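Local structure of protection of telomeres protein 1 (Schizosaccharomyces pombe, 7CUI) at residues A[70-73]-A[78-81]; A[100-105]-A[167-172]; A[106-111]-A[128-133]; A[115-118]-A[123-126]; A[143-148]-A[152-157]. The protein binds single-stranded telomeric DNA of consensus 5'-GGTTAC-3', protects the 3' overhang of telomeres and regulates telomerase and telomere length. All coordinates share one frame; numbering follows the deposited sequence.

Contact 1 of 5, residues A[70-73]-A[78-81]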
# COMPACT_ATOMS: atom_id res chain seq x y z
N VAL A 70 -4.51 -4.48 -12.37
CA VAL A 70 -4.34 -5.79 -12.97
C VAL A 70 -5.68 -6.31 -13.47
O VAL A 70 -6.73 -5.88 -13.00
CB VAL A 70 -3.67 -6.78 -11.99
CG1 VAL A 70 -2.25 -6.37 -11.64
CG2 VAL A 70 -4.51 -7.01 -10.74
N LEU A 71 -5.62 -7.25 -14.42
CA LEU A 71 -6.82 -7.90 -14.93
C LEU A 71 -7.35 -8.88 -13.89
O LEU A 71 -6.61 -9.75 -13.43
CB LEU A 71 -6.48 -8.61 -16.25
CG LEU A 71 -7.67 -9.20 -17.01
CD1 LEU A 71 -8.50 -8.10 -17.66
CD2 LEU A 71 -7.21 -10.21 -18.05
N SER A 72 -8.63 -8.74 -13.53
CA SER A 72 -9.26 -9.63 -12.57
C SER A 72 -10.20 -10.60 -13.29
O SER A 72 -10.08 -11.81 -13.12
CB SER A 72 -9.96 -8.88 -11.46
OG SER A 72 -10.85 -7.91 -11.99
N GLN A 73 -11.13 -10.06 -14.08
CA GLN A 73 -12.12 -10.83 -14.82
C GLN A 73 -12.00 -10.48 -16.30
O GLN A 73 -12.15 -9.32 -16.68
CB GLN A 73 -13.51 -10.53 -14.26
CG GLN A 73 -14.67 -11.18 -15.00
CD GLN A 73 -16.00 -10.51 -14.73
OE1 GLN A 73 -16.48 -10.47 -13.60
NE2 GLN A 73 -16.61 -9.99 -15.78
N TYR A 78 -10.53 -4.64 -14.77
CA TYR A 78 -9.30 -4.46 -14.02
C TYR A 78 -9.60 -4.04 -12.58
O TYR A 78 -10.68 -3.52 -12.28
CB TYR A 78 -8.40 -3.43 -14.72
CG TYR A 78 -7.80 -3.88 -16.03
CD1 TYR A 78 -8.55 -3.91 -17.19
CD2 TYR A 78 -6.46 -4.24 -16.11
CE1 TYR A 78 -8.00 -4.32 -18.40
CE2 TYR A 78 -5.89 -4.65 -17.31
CZ TYR A 78 -6.66 -4.68 -18.46
OH TYR A 78 -6.10 -5.08 -19.64
N VAL A 79 -8.63 -4.26 -11.69
CA VAL A 79 -8.73 -3.81 -10.31
C VAL A 79 -7.38 -3.23 -9.88
O VAL A 79 -6.34 -3.63 -10.40
CB VAL A 79 -9.17 -4.91 -9.32
CG1 VAL A 79 -10.63 -5.30 -9.50
CG2 VAL A 79 -8.25 -6.13 -9.35
N TRP A 80 -7.45 -2.28 -8.93
CA TRP A 80 -6.26 -1.73 -8.31
C TRP A 80 -5.57 -2.81 -7.50
O TRP A 80 -6.21 -3.52 -6.72
CB TRP A 80 -6.60 -0.54 -7.40
CG TRP A 80 -7.17 0.66 -8.08
CD1 TRP A 80 -8.37 1.26 -7.81
CD2 TRP A 80 -6.56 1.44 -9.13
NE1 TRP A 80 -8.55 2.35 -8.63
CE2 TRP A 80 -7.46 2.48 -9.45
CE3 TRP A 80 -5.35 1.36 -9.83
CZ2 TRP A 80 -7.18 3.43 -10.42
CZ3 TRP A 80 -5.08 2.29 -10.80
CH2 TRP A 80 -5.98 3.31 -11.10
N MSE A 81 -4.25 -2.92 -7.67
CA MSE A 81 -3.44 -3.74 -6.80
C MSE A 81 -1.99 -3.27 -6.84
O MSE A 81 -1.31 -3.38 -7.86
CB MSE A 81 -3.58 -5.22 -7.15
CG MSE A 81 -2.85 -6.12 -6.19
SE MSE A 81 -2.69 -7.92 -6.91
CE MSE A 81 -1.33 -7.96 -8.33

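Contact 2 of 5, residues A[100-105]-A[167-172]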
# COMPACT_ATOMS: atom_id res chain seq x y z
N ASP A 100 -8.24 -2.97 -4.77
CA ASP A 100 -9.64 -2.77 -5.11
C ASP A 100 -10.19 -1.50 -4.45
O ASP A 100 -9.66 -0.41 -4.67
CB ASP A 100 -10.46 -4.03 -4.84
CG ASP A 100 -11.71 -4.15 -5.68
OD1 ASP A 100 -12.02 -3.19 -6.43
OD2 ASP A 100 -12.38 -5.20 -5.60
N SER A 101 -11.25 -1.64 -3.64
CA SER A 101 -11.99 -0.50 -3.10
C SER A 101 -11.15 0.32 -2.11
O SER A 101 -11.38 1.52 -1.96
CB SER A 101 -13.30 -0.93 -2.49
OG SER A 101 -13.10 -1.99 -1.56
N ASP A 102 -10.18 -0.32 -1.44
CA ASP A 102 -9.31 0.38 -0.51
C ASP A 102 -8.33 1.27 -1.28
O ASP A 102 -8.02 2.38 -0.84
CB ASP A 102 -8.61 -0.59 0.44
CG ASP A 102 -9.53 -1.19 1.50
OD1 ASP A 102 -10.35 -0.43 2.08
OD2 ASP A 102 -9.43 -2.41 1.75
N ALA A 103 -7.86 0.77 -2.43
CA ALA A 103 -6.98 1.53 -3.30
C ALA A 103 -7.75 2.68 -3.95
O ALA A 103 -7.20 3.76 -4.12
CB ALA A 103 -6.36 0.62 -4.33
N ALA A 104 -9.02 2.44 -4.28
CA ALA A 104 -9.90 3.48 -4.79
C ALA A 104 -10.10 4.57 -3.73
O ALA A 104 -10.14 5.75 -4.06
CB ALA A 104 -11.21 2.90 -5.27
N GLU A 105 -10.24 4.14 -2.47
CA GLU A 105 -10.38 5.05 -1.34
C GLU A 105 -9.16 5.97 -1.25
O GLU A 105 -9.32 7.19 -1.13
CB GLU A 105 -10.58 4.24 -0.05
CG GLU A 105 -10.65 5.09 1.21
CD GLU A 105 -12.04 5.55 1.60
OE1 GLU A 105 -12.23 5.88 2.79
OE2 GLU A 105 -12.93 5.58 0.72
N TYR A 167 -4.20 3.28 8.29
CA TYR A 167 -4.81 2.12 8.95
C TYR A 167 -4.47 0.87 8.14
O TYR A 167 -4.56 0.88 6.92
CB TYR A 167 -6.33 2.23 9.00
CG TYR A 167 -6.91 3.45 9.66
CD1 TYR A 167 -6.20 4.18 10.60
CD2 TYR A 167 -8.21 3.85 9.38
CE1 TYR A 167 -6.75 5.29 11.22
CE2 TYR A 167 -8.78 4.95 9.99
CZ TYR A 167 -8.05 5.68 10.91
OH TYR A 167 -8.60 6.77 11.51
N VAL A 168 -4.11 -0.21 8.85
CA VAL A 168 -3.84 -1.48 8.19
C VAL A 168 -4.67 -2.57 8.86
O VAL A 168 -4.85 -2.56 10.07
CB VAL A 168 -2.34 -1.84 8.18
CG1 VAL A 168 -1.50 -0.77 7.48
CG2 VAL A 168 -1.79 -2.14 9.57
N LYS A 169 -5.19 -3.49 8.03
CA LYS A 169 -5.82 -4.70 8.53
C LYS A 169 -4.89 -5.88 8.28
O LYS A 169 -4.47 -6.12 7.14
CB LYS A 169 -7.23 -4.88 7.97
CG LYS A 169 -7.39 -4.72 6.46
CD LYS A 169 -8.85 -4.59 6.05
CE LYS A 169 -9.01 -4.09 4.63
NZ LYS A 169 -10.43 -3.86 4.29
N GLU A 170 -4.55 -6.58 9.36
CA GLU A 170 -3.65 -7.73 9.34
C GLU A 170 -4.49 -8.99 9.19
O GLU A 170 -5.53 -9.12 9.83
CB GLU A 170 -2.88 -7.76 10.66
CG GLU A 170 -1.73 -8.74 10.70
CD GLU A 170 -0.86 -8.59 11.94
OE1 GLU A 170 -1.29 -7.89 12.88
OE2 GLU A 170 0.25 -9.15 11.96
N TYR A 171 -4.02 -9.91 8.34
CA TYR A 171 -4.78 -11.10 8.00
C TYR A 171 -3.86 -12.14 7.38
O TYR A 171 -2.72 -11.83 7.02
CB TYR A 171 -5.90 -10.76 7.01
CG TYR A 171 -5.41 -10.34 5.65
CD1 TYR A 171 -4.93 -9.07 5.42
CD2 TYR A 171 -5.41 -11.23 4.58
CE1 TYR A 171 -4.45 -8.68 4.18
CE2 TYR A 171 -4.95 -10.86 3.33
CZ TYR A 171 -4.47 -9.58 3.13
OH TYR A 171 -4.01 -9.20 1.90
N ILE A 172 -4.37 -13.37 7.23
CA ILE A 172 -3.61 -14.47 6.65
C ILE A 172 -4.42 -15.03 5.48
O ILE A 172 -5.44 -15.69 5.71
CB ILE A 172 -3.34 -15.56 7.70
CG1 ILE A 172 -2.66 -15.00 8.96
CG2 ILE A 172 -2.56 -16.72 7.10
CD1 ILE A 172 -2.89 -15.83 10.21

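Contact 3 of 5, residues A[106-111]-A[128-133]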
# COMPACT_ATOMS: atom_id res chain seq x y z
N LEU A 106 -7.96 5.39 -1.32
CA LEU A 106 -6.72 6.15 -1.25
C LEU A 106 -6.65 7.12 -2.43
O LEU A 106 -6.45 8.32 -2.21
CB LEU A 106 -5.53 5.18 -1.24
CG LEU A 106 -4.15 5.82 -1.10
CD1 LEU A 106 -3.85 6.17 0.35
CD2 LEU A 106 -3.06 4.91 -1.66
N ILE A 107 -6.84 6.61 -3.66
CA ILE A 107 -6.68 7.42 -4.86
C ILE A 107 -7.65 8.60 -4.82
O ILE A 107 -7.24 9.73 -5.11
CB ILE A 107 -6.81 6.59 -6.15
CG1 ILE A 107 -5.65 5.61 -6.30
CG2 ILE A 107 -6.91 7.50 -7.37
CD1 ILE A 107 -5.96 4.42 -7.18
N ASN A 108 -8.92 8.33 -4.49
CA ASN A 108 -9.91 9.35 -4.18
C ASN A 108 -10.10 10.30 -5.36
O ASN A 108 -9.98 11.51 -5.21
CB ASN A 108 -9.53 10.10 -2.89
CG ASN A 108 -10.64 10.97 -2.35
OD1 ASN A 108 -11.81 10.76 -2.66
ND2 ASN A 108 -10.29 11.96 -1.54
N SER A 109 -10.41 9.74 -6.54
CA SER A 109 -10.54 10.52 -7.75
C SER A 109 -11.46 9.81 -8.74
O SER A 109 -11.18 8.69 -9.17
CB SER A 109 -9.18 10.80 -8.36
OG SER A 109 -9.28 11.78 -9.39
N SER A 110 -12.55 10.49 -9.10
CA SER A 110 -13.57 9.96 -9.99
C SER A 110 -12.98 9.59 -11.36
O SER A 110 -13.43 8.63 -11.98
CB SER A 110 -14.69 10.96 -10.11
OG SER A 110 -15.75 10.44 -10.90
N LYS A 111 -11.97 10.34 -11.81
CA LYS A 111 -11.44 10.21 -13.17
C LYS A 111 -10.34 9.16 -13.25
O LYS A 111 -9.95 8.75 -14.34
CB LYS A 111 -10.99 11.57 -13.73
CG LYS A 111 -10.00 12.35 -12.88
CD LYS A 111 -9.33 13.51 -13.60
CE LYS A 111 -8.92 14.62 -12.65
NZ LYS A 111 -7.71 15.34 -13.10
N LYS A 128 0.05 9.41 -11.27
CA LYS A 128 1.34 9.88 -10.81
C LYS A 128 1.16 11.12 -9.93
O LYS A 128 1.71 11.18 -8.84
CB LYS A 128 2.25 10.26 -11.99
CG LYS A 128 3.54 9.47 -12.12
CD LYS A 128 4.64 10.26 -12.82
CE LYS A 128 4.76 10.00 -14.31
NZ LYS A 128 5.16 8.61 -14.61
N GLU A 129 0.37 12.07 -10.43
CA GLU A 129 0.21 13.37 -9.80
C GLU A 129 -0.49 13.23 -8.46
O GLU A 129 -0.16 13.94 -7.51
CB GLU A 129 -0.51 14.36 -10.73
CG GLU A 129 0.40 14.92 -11.82
CD GLU A 129 -0.31 15.74 -12.89
OE1 GLU A 129 0.40 16.42 -13.67
OE2 GLU A 129 -1.56 15.70 -12.94
N ARG A 130 -1.42 12.27 -8.37
CA ARG A 130 -2.15 12.04 -7.14
C ARG A 130 -1.24 11.38 -6.11
O ARG A 130 -1.20 11.79 -4.95
CB ARG A 130 -3.40 11.20 -7.41
CG ARG A 130 -4.46 11.33 -6.32
CD ARG A 130 -5.68 12.07 -6.82
NE ARG A 130 -6.67 12.28 -5.76
CZ ARG A 130 -6.89 13.44 -5.17
NH1 ARG A 130 -6.19 14.51 -5.52
NH2 ARG A 130 -7.81 13.54 -4.23
N LEU A 131 -0.49 10.35 -6.54
CA LEU A 131 0.39 9.61 -5.66
C LEU A 131 1.59 10.46 -5.25
O LEU A 131 2.26 10.17 -4.26
CB LEU A 131 0.81 8.30 -6.35
CG LEU A 131 -0.31 7.27 -6.53
CD1 LEU A 131 0.23 6.00 -7.18
CD2 LEU A 131 -0.96 6.92 -5.20
N PHE A 132 1.85 11.54 -6.00
CA PHE A 132 2.89 12.48 -5.64
C PHE A 132 2.64 13.02 -4.24
O PHE A 132 3.59 13.29 -3.50
CB PHE A 132 3.01 13.59 -6.69
CG PHE A 132 4.26 14.42 -6.57
CD1 PHE A 132 5.42 14.04 -7.24
CD2 PHE A 132 4.29 15.58 -5.81
CE1 PHE A 132 6.58 14.80 -7.14
CE2 PHE A 132 5.45 16.34 -5.71
CZ PHE A 132 6.60 15.94 -6.36
N LEU A 133 1.36 13.12 -3.86
CA LEU A 133 0.95 13.73 -2.60
C LEU A 133 1.26 12.81 -1.41
O LEU A 133 1.23 13.28 -0.27
CB LEU A 133 -0.53 14.11 -2.67
CG LEU A 133 -0.93 15.06 -3.80
CD1 LEU A 133 -2.44 15.26 -3.86
CD2 LEU A 133 -0.21 16.40 -3.70

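Contact 4 of 5, residues A[115-118]-A[123-126]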
# COMPACT_ATOMS: atom_id res chain seq x y z
N CYS A 115 -8.05 0.15 -15.09
CA CYS A 115 -8.13 -0.23 -16.49
C CYS A 115 -6.72 -0.64 -16.92
O CYS A 115 -5.81 -0.68 -16.09
CB CYS A 115 -8.63 0.94 -17.33
SG CYS A 115 -7.63 2.43 -17.12
N ASN A 116 -6.55 -0.96 -18.20
CA ASN A 116 -5.22 -1.14 -18.76
C ASN A 116 -4.54 0.23 -18.82
O ASN A 116 -4.90 1.06 -19.64
CB ASN A 116 -5.30 -1.83 -20.12
CG ASN A 116 -3.97 -2.38 -20.57
OD1 ASN A 116 -3.83 -3.58 -20.78
ND2 ASN A 116 -2.98 -1.51 -20.71
N LEU A 117 -3.57 0.45 -17.93
CA LEU A 117 -2.99 1.77 -17.75
C LEU A 117 -2.06 2.12 -18.92
O LEU A 117 -1.91 3.29 -19.28
CB LEU A 117 -2.26 1.80 -16.40
CG LEU A 117 -2.95 2.44 -15.19
CD1 LEU A 117 -4.37 2.89 -15.45
CD2 LEU A 117 -2.87 1.55 -13.96
N ALA A 118 -1.45 1.10 -19.54
CA ALA A 118 -0.61 1.31 -20.71
C ALA A 118 -1.41 1.98 -21.83
O ALA A 118 -0.87 2.82 -22.54
CB ALA A 118 -0.01 0.01 -21.16
N MSE A 123 -4.37 9.16 -17.96
CA MSE A 123 -4.79 8.69 -16.65
C MSE A 123 -3.60 8.24 -15.81
O MSE A 123 -3.61 8.42 -14.59
CB MSE A 123 -5.80 7.57 -16.76
CG MSE A 123 -6.62 7.44 -15.51
SE MSE A 123 -7.69 5.83 -15.62
CE MSE A 123 -9.31 6.31 -16.62
N THR A 124 -2.60 7.63 -16.45
CA THR A 124 -1.37 7.26 -15.76
C THR A 124 -0.71 8.51 -15.18
O THR A 124 -0.32 8.49 -14.01
CB THR A 124 -0.43 6.44 -16.67
OG1 THR A 124 -1.09 5.24 -17.08
CG2 THR A 124 0.89 6.11 -16.00
N LEU A 125 -0.62 9.59 -15.97
CA LEU A 125 -0.07 10.86 -15.52
C LEU A 125 -0.88 11.40 -14.34
O LEU A 125 -0.31 11.94 -13.39
CB LEU A 125 -0.04 11.86 -16.69
CG LEU A 125 1.32 12.14 -17.34
CD1 LEU A 125 2.34 11.04 -17.07
CD2 LEU A 125 1.17 12.36 -18.84
N GLN A 126 -2.20 11.23 -14.38
CA GLN A 126 -3.09 11.71 -13.34
C GLN A 126 -2.86 10.93 -12.05
O GLN A 126 -2.94 11.50 -10.96
CB GLN A 126 -4.54 11.63 -13.79
CG GLN A 126 -4.95 12.78 -14.70
CD GLN A 126 -6.11 12.41 -15.60
OE1 GLN A 126 -6.87 11.48 -15.33
NE2 GLN A 126 -6.24 13.14 -16.70

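Contact 5 of 5, residues A[143-148]-A[152-157]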
# COMPACT_ATOMS: atom_id res chain seq x y z
N GLN A 143 12.56 5.54 -10.67
CA GLN A 143 12.71 5.38 -12.11
C GLN A 143 14.09 5.87 -12.56
O GLN A 143 14.67 5.33 -13.50
CB GLN A 143 11.61 6.13 -12.86
CG GLN A 143 10.23 5.52 -12.69
CD GLN A 143 10.20 4.03 -12.94
OE1 GLN A 143 9.50 3.28 -12.26
NE2 GLN A 143 10.95 3.57 -13.94
N HIS A 144 14.60 6.91 -11.89
CA HIS A 144 15.92 7.44 -12.18
C HIS A 144 16.96 6.34 -12.00
O HIS A 144 17.86 6.19 -12.82
CB HIS A 144 16.22 8.67 -11.32
CG HIS A 144 17.66 9.07 -11.36
ND1 HIS A 144 18.18 9.85 -12.38
CD2 HIS A 144 18.69 8.75 -10.56
CE1 HIS A 144 19.47 10.01 -12.18
NE2 HIS A 144 19.81 9.34 -11.07
N HIS A 145 16.84 5.57 -10.91
CA HIS A 145 17.84 4.56 -10.59
C HIS A 145 17.74 3.37 -11.54
O HIS A 145 18.76 2.82 -11.96
CB HIS A 145 17.77 4.16 -9.11
CG HIS A 145 18.29 5.21 -8.19
ND1 HIS A 145 19.62 5.63 -8.22
CD2 HIS A 145 17.69 5.93 -7.22
CE1 HIS A 145 19.80 6.55 -7.30
NE2 HIS A 145 18.64 6.76 -6.67
N ILE A 146 16.50 2.98 -11.87
CA ILE A 146 16.28 1.87 -12.78
C ILE A 146 16.97 2.15 -14.12
O ILE A 146 17.65 1.29 -14.65
CB ILE A 146 14.78 1.53 -12.90
CG1 ILE A 146 14.25 0.96 -11.58
CG2 ILE A 146 14.52 0.59 -14.08
CD1 ILE A 146 12.74 0.97 -11.44
N SER A 147 16.84 3.38 -14.62
CA SER A 147 17.41 3.76 -15.91
C SER A 147 18.94 3.82 -15.85
O SER A 147 19.60 3.67 -16.88
CB SER A 147 16.84 5.06 -16.41
OG SER A 147 15.50 4.88 -16.88
N LYS A 148 19.48 4.06 -14.64
CA LYS A 148 20.91 4.19 -14.42
C LYS A 148 21.53 2.82 -14.11
O LYS A 148 22.75 2.68 -14.08
CB LYS A 148 21.18 5.21 -13.31
CG LYS A 148 22.60 5.76 -13.26
CD LYS A 148 22.74 6.97 -12.38
CE LYS A 148 24.18 7.40 -12.22
NZ LYS A 148 24.29 8.76 -11.64
N PRO A 152 16.51 0.33 -7.01
CA PRO A 152 15.43 1.21 -6.56
C PRO A 152 15.41 1.60 -5.08
O PRO A 152 14.78 2.59 -4.72
CB PRO A 152 14.17 0.42 -6.93
CG PRO A 152 14.59 -0.42 -8.11
CD PRO A 152 16.03 -0.80 -7.81
N THR A 153 16.11 0.84 -4.22
CA THR A 153 16.07 1.07 -2.79
C THR A 153 16.93 2.28 -2.41
O THR A 153 16.82 2.82 -1.31
CB THR A 153 16.44 -0.18 -1.98
OG1 THR A 153 17.61 -0.75 -2.57
CG2 THR A 153 15.33 -1.21 -1.97
N LEU A 154 17.77 2.71 -3.36
CA LEU A 154 18.61 3.88 -3.19
C LEU A 154 17.75 5.14 -3.14
O LEU A 154 18.13 6.14 -2.53
CB LEU A 154 19.61 3.92 -4.35
CG LEU A 154 21.09 3.97 -3.98
CD1 LEU A 154 21.49 2.76 -3.14
CD2 LEU A 154 21.95 4.04 -5.23
N ALA A 155 16.56 5.07 -3.76
CA ALA A 155 15.70 6.23 -3.93
C ALA A 155 15.25 6.80 -2.58
O ALA A 155 15.19 8.02 -2.42
CB ALA A 155 14.52 5.86 -4.78
N ALA A 156 14.93 5.92 -1.63
CA ALA A 156 14.37 6.31 -0.34
C ALA A 156 15.25 7.33 0.38
O ALA A 156 14.74 8.21 1.07
CB ALA A 156 14.14 5.10 0.53
N GLU A 157 16.57 7.22 0.22
CA GLU A 157 17.48 8.06 0.98
C GLU A 157 17.84 9.32 0.20
O GLU A 157 18.44 10.24 0.75
CB GLU A 157 18.67 7.24 1.48
CG GLU A 157 19.65 6.86 0.39
CD GLU A 157 20.56 5.69 0.74
OE1 GLU A 157 20.17 4.89 1.63
OE2 GLU A 157 21.64 5.58 0.13

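Contact 1 of 5, residues A[70-73]-A[78-81]
A beta hairpin of strands 49-73 and 77-87 is tied near its turn by Val70 and Val79, an antiparallel hydrogen-bonded pair. Val70 N donates to Val79 O at 2.8 Å, and Val79 N returns the bond to Val70 O at 2.8 Å. Val70 O has a further neighbour in Tyr78 CA, 3.1 Å away, a CA-H...O contact beside the amide bond. Next along is Leu71 opposite Tyr78, a non-hydrogen-bonded pair whose side chains share one face of the sheet. There Leu71 CD1 lies over one face of the Tyr78 ring, 4.0 Å from its centroid and 18° off the ring normal, a CH-pi contact displaced toward the rim. Leu71 CG stands anti to the backbone N (chi1 -173°), an orientation that carries the CD1 branch across the ring.

The other face of the sheet bears Val70, Val79 and the selenomethionine Met81. Val70 splits its branches: CG2 meets Val79 CG2 at 4.1 Å, whereas CG1 reaches Met81 CE at 3.8 Å. The chain of another protein packs on Val70 and Met81 with apolar side chains, making this corner part of an interface. Toward the turn, Ser72 OG rests 3.6 Å from Val79 CG1, but its hydrogen bond is to Ser77 O. Ser72 and Gln73 both face Ser77, so the antiparallel hairpin ends in a classic beta bulge.

Contact 2 of 5, residues A[100-105]-A[167-172]
Asp102 of helix 100-107 and Lys169 of strand 163-171 make a single salt bridge across some 60 residues of sequence. Early in the segment Asp100 O accepts the amide of Ala104 and Ser101 O that of Glu105. One residue on from Ser101, Asp102 holds its carboxylate beside the backbone N, with CG anti to the carbonyl carbon (chi1 -73°). Its OD2 receives Lys169 NZ at 3.1 Å on the syn side, 15° out of the carboxylate plane, while OD1 stays 4.1 Å from NZ. Lys169 comes from the opposite direction on a chain fully extended beyond CG, and its CE brushes OD2 at 3.4 Å.

This helix lies between the third and fourth strands of an OB-fold barrel, in the C-terminal part of the protein, and the bridge spans from it to the fourth strand. The fifth strand takes part too: Arg192 NH1 forms a second salt bridge with Asp102 OD2, and Arg192 is backbone-bonded to Lys169. With two cationic partners on one oxygen, Asp102 is probably ionised. Farther along, Ala103 turns to the sheet and packs on Trp80 and Phe82. Lys169 also touches an apolar side chain of another protein's chain.

Contact 3 of 5, residues A[106-111]-A[128-133]
Arg130, on helix 121-135, sends its guanidinium to two backbone carbonyls where helix 100-107 ends, at Ile107 and Asn108. Two residues before it, Lys128 leans on Leu65 of strand 49-73, which places the helix against the barrel. Arg130 itself leaves its helix with CG anti to the backbone N (chi1 -159°) and then bends at its second torsion, bringing NE rather than a terminal nitrogen to the nearer carbonyl. Arg130 NE donates to Ile107 O at 2.7 Å; the oxygen lies close to the guanidinium plane, and the donor approaches almost directly opposite the carbonyl carbon. The bond from Arg130 NH2 to Asn108 O, 3.1 Å, is weak.

Asn108 has left helical geometry with a positive phi, a turn that lets two successive carbonyls approach the same guanidinium. The positive charge here would probably suit the carbonyl end of the helix. Ser109 CB lies in van der Waals contact with the arginine, 3.9 Å from Arg130 NE. The Asn108 amide is inclined 52° to the guanidinium, and ND2 instead bonds Ile198 O on the last strand. Past Arg130, Leu131 packs on Phe68 and Leu133 on Ile198. An arginine holding the carbonyls at a helix C-terminus thus joins helix 121-135 to the OB-fold helix that precedes it.

Contact 4 of 5, residues A[115-118]-A[123-126]
Cys115 and the selenomethionine Met123 meet where the loop after helix 100-107 turns back on helix 121-135, a loop-to-helix junction between strands 93-99 and 163-171 of the OB fold. The Cys115 thiol sits between its own backbone N and carbonyl carbon (chi1 55°), from where SG reaches Met123 SE at 3.7 Å. Met123 extends from the helix with CG anti to the backbone N (chi1 -158°) and keeps straight through its second torsion. A bend at the third then swings CE off the line of the chain: the selenium faces Cys115, while CE turns to Lys111 O of the same loop. Leu117 divides its two methyls: CD1 grazes Met123 SE at 4.4 Å, whereas CD2 is directed to the indole of Trp80. The side chain of this buried leucine also touches Phe68 and Ala69 of strand 49-73.

Thr124, one residue along the helix, points its hydroxyl at the loop, while CG2 stands anti to the backbone N. The hydroxyl hydrogen-bonds back to His120 O, one turn earlier, and this fixes its rotation. Held so, Thr124 OG1 lies 3.7 Å from Leu117 CB and 3.1 Å from Leu117 O.

Contact 5 of 5, residues A[143-148]-A[152-157]
The imidazole of His145 is sandwiched: Leu154 CB lies over the centre of one face, and CD2 of the neighbouring His144 covers the opposite face, nearer the rim. Leu154 CB is 3.9 Å from the ring centroid and 13° off the normal, a clear CH-pi contact, and the two side chains cross at about a right angle. Farther along the same side chain, the methyl Leu154 CD2 is 3.9 Å from His145 CE1. The contact closes the turn between consecutive helices, in which helix 138-148 is followed by a short link and then by the weakly bonded turns that lead into helix 155-158.

Both ring nitrogens are engaged by acids: ND1 bonds Glu150 OE2 in the link, and NE2 bonds Asp158 OD2 at the end of the short helix. Two such bonds fix the rotation of the ring, and with a carboxylate at each nitrogen the imidazole is probably doubly protonated. A sulfate, likely from the crystallisation liquor, lies about 5 Å from the His145 side chain. His145 CG stands anti to the carbonyl carbon (chi1 -73°), which carries the ring across to the second segment. There Ala155 approaches obliquely, its N 3.7 Å from His145 CD2. Ala155 CB, 4.0 Å from His145 CD2, also packs on Leu138, Arg141 and Ile142 of the longer helix. Lys63 of strand 49-73 touches both Ile146 and Pro152, near the place where these two cross at a right angle, with Ile146 CG1 3.7 Å from Pro152 CG.

Trp80 of contact 1 connects much of the set: its backbone O lies 2.9 Å from Asp100 N of contact 2, and its side chain packs on Ala103, on Ile107 of contact 3 and on Leu117 of contact 4. Contacts 2 and 3 follow each other on helix 100-107. Contacts 3 and 4 share helix 121-135, their centres about 11 Å apart, and meet where Lys111 O touches Met123 CE at 3.4 Å. Contact 5 stands apart on helices 138-148 and 155-158, its nearest atoms about 6 Å from contact 3, and on the opposite side of the chain's centre from contact 2, about 27 Å away between centres. Contacts 1 and 2 border another protein's chain.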